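PDB 4ZGS: putative D-lactate dehydrogenase from Chlamydomonas reinhardtii, which probably reduces pyruvate to D-lactate with a nicotinamide cofactor, as a chloroplast member of the D-isomer-specific 2-hydroxyacid dehydrogenase family that binds NAD. Local coordinates for residues 141-146 with 264-269. Sequence-based numbering, arbitrary orientation.
With NAD (nicotinamide-adenine-dinucleotide), chain I.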
loop_
_atom_site.group_PDB
_atom_site.type_symbol
_atom_site.label_atom_id
_atom_site.label_comp_id
_atom_site.label_asym_id
_atom_site.label_seq_id
_atom_site.Cartn_x
_atom_site.Cartn_y
_atom_site.Cartn_z
ATOM N N GLU A 141 8.993 -18.351 16.850
ATOM C CA GLU A 141 7.637 -17.885 16.640
ATOM C C GLU A 141 7.555 -16.982 15.373
ATOM O O GLU A 141 6.489 -16.814 14.812
ATOM C CB GLU A 141 7.137 -17.134 17.871
ATOM C CG GLU A 141 6.988 -18.043 19.092
ATOM C CD GLU A 141 6.485 -17.337 20.339
ATOM O OE1 GLU A 141 6.211 -16.120 20.290
ATOM O OE2 GLU A 141 6.348 -18.021 21.372
ATOM N N HIS A 142 8.663 -16.386 14.932
ATOM C CA HIS A 142 8.559 -15.520 13.776
ATOM C C HIS A 142 8.416 -16.310 12.479
ATOM O O HIS A 142 7.600 -15.972 11.624
ATOM C CB HIS A 142 9.752 -14.580 13.691
ATOM C CG HIS A 142 9.576 -13.500 12.680
ATOM N ND1 HIS A 142 8.790 -12.394 12.925
ATOM C CD2 HIS A 142 10.114 -13.319 11.449
ATOM C CE1 HIS A 142 8.823 -11.597 11.874
ATOM N NE2 HIS A 142 9.610 -12.142 10.963
ATOM N N ALA A 143 9.220 -17.354 12.341
ATOM C CA ALA A 143 9.085 -18.270 11.221
ATOM C C ALA A 143 7.672 -18.877 11.162
ATOM O O ALA A 143 7.083 -19.048 10.071
ATOM C CB ALA A 143 10.116 -19.355 11.314
ATOM N N VAL A 144 7.132 -19.201 12.334
ATOM C CA VAL A 144 5.811 -19.804 12.402
ATOM C C VAL A 144 4.811 -18.724 11.971
ATOM O O VAL A 144 3.786 -19.006 11.353
ATOM C CB VAL A 144 5.492 -20.361 13.828
ATOM C CG1 VAL A 144 4.102 -20.949 13.876
ATOM C CG2 VAL A 144 6.478 -21.438 14.174
ATOM N N ALA A 145 5.108 -17.485 12.340
ATOM C CA ALA A 145 4.293 -16.336 11.945
ATOM C C ALA A 145 4.214 -16.221 10.414
ATOM O O ALA A 145 3.146 -16.083 9.843
ATOM C CB ALA A 145 4.872 -15.073 12.551
ATOM N N LEU A 146 5.365 -16.326 9.766
ATOM C CA LEU A 146 5.449 -16.246 8.330
ATOM C C LEU A 146 4.624 -17.351 7.734
ATOM O O LEU A 146 3.955 -17.171 6.716
ATOM C CB LEU A 146 6.905 -16.342 7.849
ATOM C CG LEU A 146 7.831 -15.195 8.273
ATOM C CD1 LEU A 146 9.197 -15.328 7.616
ATOM C CD2 LEU A 146 7.223 -13.846 7.998
ATOM N N ILE A 264 10.800 -21.467 4.410
ATOM C CA ILE A 264 10.909 -20.385 5.389
ATOM C C ILE A 264 12.332 -20.231 5.837
ATOM O O ILE A 264 12.948 -21.183 6.293
ATOM C CB ILE A 264 10.067 -20.636 6.610
ATOM C CG1 ILE A 264 8.610 -20.799 6.199
ATOM C CG2 ILE A 264 10.230 -19.492 7.578
ATOM C CD1 ILE A 264 8.043 -19.590 5.550
ATOM N N ASN A 265 12.872 -19.030 5.691
ATOM C CA ASN A 265 14.208 -18.825 6.175
ATOM C C ASN A 265 14.340 -17.573 7.038
ATOM O O ASN A 265 14.273 -16.455 6.534
ATOM C CB ASN A 265 15.140 -18.757 4.979
ATOM C CG ASN A 265 16.564 -18.663 5.371
ATOM O OD1 ASN A 265 16.926 -18.976 6.507
ATOM N ND2 ASN A 265 17.394 -18.179 4.457
ATOM N N VAL A 266 14.482 -17.779 8.342
ATOM C CA VAL A 266 14.791 -16.742 9.318
ATOM C C VAL A 266 16.215 -16.844 9.855
ATOM O O VAL A 266 16.530 -16.169 10.829
ATOM C CB VAL A 266 13.798 -16.737 10.508
ATOM C CG1 VAL A 266 12.378 -16.523 9.977
ATOM C CG2 VAL A 266 13.890 -18.032 11.318
ATOM N N SER A 267 17.054 -17.729 9.311
ATOM C CA SER A 267 18.421 -17.821 9.860
ATOM C C SER A 267 19.434 -16.942 9.139
ATOM O O SER A 267 19.760 -15.874 9.634
ATOM C CB SER A 267 18.968 -19.264 9.827
ATOM O OG SER A 267 18.085 -20.194 10.413
ATOM N N ARG A 268 19.893 -17.357 7.960
ATOM C CA ARG A 268 20.976 -16.652 7.271
ATOM C C ARG A 268 20.770 -16.635 5.775
ATOM O O ARG A 268 20.506 -17.680 5.173
ATOM C CB ARG A 268 22.318 -17.292 7.612
ATOM C CG ARG A 268 22.712 -17.009 9.029
ATOM C CD ARG A 268 22.866 -15.498 9.185
ATOM N NE ARG A 268 23.983 -15.173 10.049
ATOM C CZ ARG A 268 25.239 -15.107 9.634
ATOM N NH1 ARG A 268 25.526 -15.346 8.361
ATOM N NH2 ARG A 268 26.202 -14.814 10.497
ATOM N N GLY A 269 20.955 -15.458 5.173
ATOM C CA GLY A 269 20.691 -15.293 3.763
ATOM C C GLY A 269 21.542 -16.209 2.931
ATOM O O GLY A 269 21.117 -16.677 1.891
HETATM P PA NAD I . 22.314 -23.124 17.763
HETATM O O1A NAD I . 23.751 -23.448 17.911
HETATM O O2A NAD I . 21.790 -23.717 19.019
HETATM O O5B NAD I . 21.673 -23.803 16.460
HETATM C C5B NAD I . 22.471 -24.223 15.355
HETATM C C4B NAD I . 22.363 -25.700 15.144
HETATM O O4B NAD I . 22.621 -26.055 13.709
HETATM C C3B NAD I . 23.352 -26.451 15.960
HETATM O O3B NAD I . 22.712 -27.496 16.745
HETATM C C2B NAD I . 24.283 -27.071 15.024
HETATM O O2B NAD I . 24.736 -28.349 15.546
HETATM C C1B NAD I . 23.511 -27.259 13.776
HETATM N N9A NAD I . 24.306 -27.436 12.629
HETATM C C8A NAD I . 25.709 -27.207 12.507
HETATM N N7A NAD I . 26.132 -27.518 11.204
HETATM C C5A NAD I . 25.014 -27.945 10.520
HETATM C C6A NAD I . 24.729 -28.402 9.196
HETATM N N6A NAD I . 25.750 -28.497 8.219
HETATM N N1A NAD I . 23.547 -28.720 8.911
HETATM C C2A NAD I . 22.569 -28.692 9.641
HETATM N N3A NAD I . 22.634 -28.308 10.869
HETATM C C4A NAD I . 23.854 -27.898 11.429
HETATM O O3 NAD I . 22.063 -21.540 17.754
HETATM P PN NAD I . 20.623 -20.850 17.654
HETATM O O1N NAD I . 20.286 -20.068 18.869
HETATM O O2N NAD I . 19.542 -21.863 17.621
HETATM O O5D NAD I . 20.559 -19.939 16.343
HETATM C C5D NAD I . 21.555 -18.956 16.044
HETATM C C4D NAD I . 21.204 -18.433 14.701
HETATM O O4D NAD I . 20.038 -17.526 14.789
HETATM C C3D NAD I . 22.265 -17.615 14.102
HETATM O O3D NAD I . 23.311 -18.444 13.530
HETATM C C2D NAD I . 21.537 -16.885 13.067
HETATM O O2D NAD I . 21.486 -17.700 11.871
HETATM C C1D NAD I . 20.163 -16.672 13.588
HETATM N N1N NAD I . 19.946 -15.312 13.895
HETATM C C2N NAD I . 18.769 -14.665 13.448
HETATM C C3N NAD I . 18.556 -13.318 13.734
HETATM C C7N NAD I . 17.288 -12.622 13.247
HETATM O O7N NAD I . 16.788 -12.933 12.181
HETATM N N7N NAD I . 16.689 -11.592 14.017
HETATM C C4N NAD I . 19.518 -12.600 14.470
HETATM C C5N NAD I . 20.693 -13.239 14.913
HETATM C C6N NAD I . 20.906 -14.584 14.630
#
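Ala143 of the helix sets its methyl between two branched side chains, Ile264 near the end of strand 261-265 and Val266 just beyond it, a worked example of how a small residue lets a helix settle closely on a sheet. Its CB lies 3.7 Å from Ile264 CG2 and 3.9 Å from Val266 CG1, and the backbones approach to 6.2 Å between Ala143 CA and Val266 CA. Ile264 uses both branches: CG2, on the far side of CB from the backbone N, meets the alanine, while the other arm folds back (chi2 -62°) to bring CD1 within 4.1 Å of Leu146 CB. The Leu146 and Val266 side chains run antiparallel past each other, CD1 of the leucine coming alongside Val266 CG1. The fit loosens at His142, where Val266 CG1 reaches only the ring edge, 4.2 Å from CD2, near the ring plane; the polar end of the imidazole is taken up by a hydrogen bond between NE2 and Thr333 OG1. No hydrogen bond joins the two segments.

From Val266 on, the loop after the strand turns from helix 136-151 to NAD, and Val266, Ser267 and Arg268 all line the cofactor pocket. An Asx turn, with Ser267 N bonded to Asn265 OD1 (3.1 Å), shapes this bend, and Asn265 ND2 holds Arg268 O almost straight, at 177°. Ser267 O receives a weak hydrogen bond from O2D of NAD. The aliphatic CG of Arg268 touches the same O2D, while the rest of that side chain is exposed and poorly ordered, in contrast to the five buried residues at the helix.

The whole is Rossmann-type architecture: helix 136-151 lies over the parallel six-stranded sheet, where strand 261-265 runs between 234-237 and 286-291. Thr236 of strand 234-237 touches both Ala143 and Ile264, Ile196 and Ile200 of helix 188-200 touch Val144, and Phe148 of the second subunit packs against Val144 and Ala145.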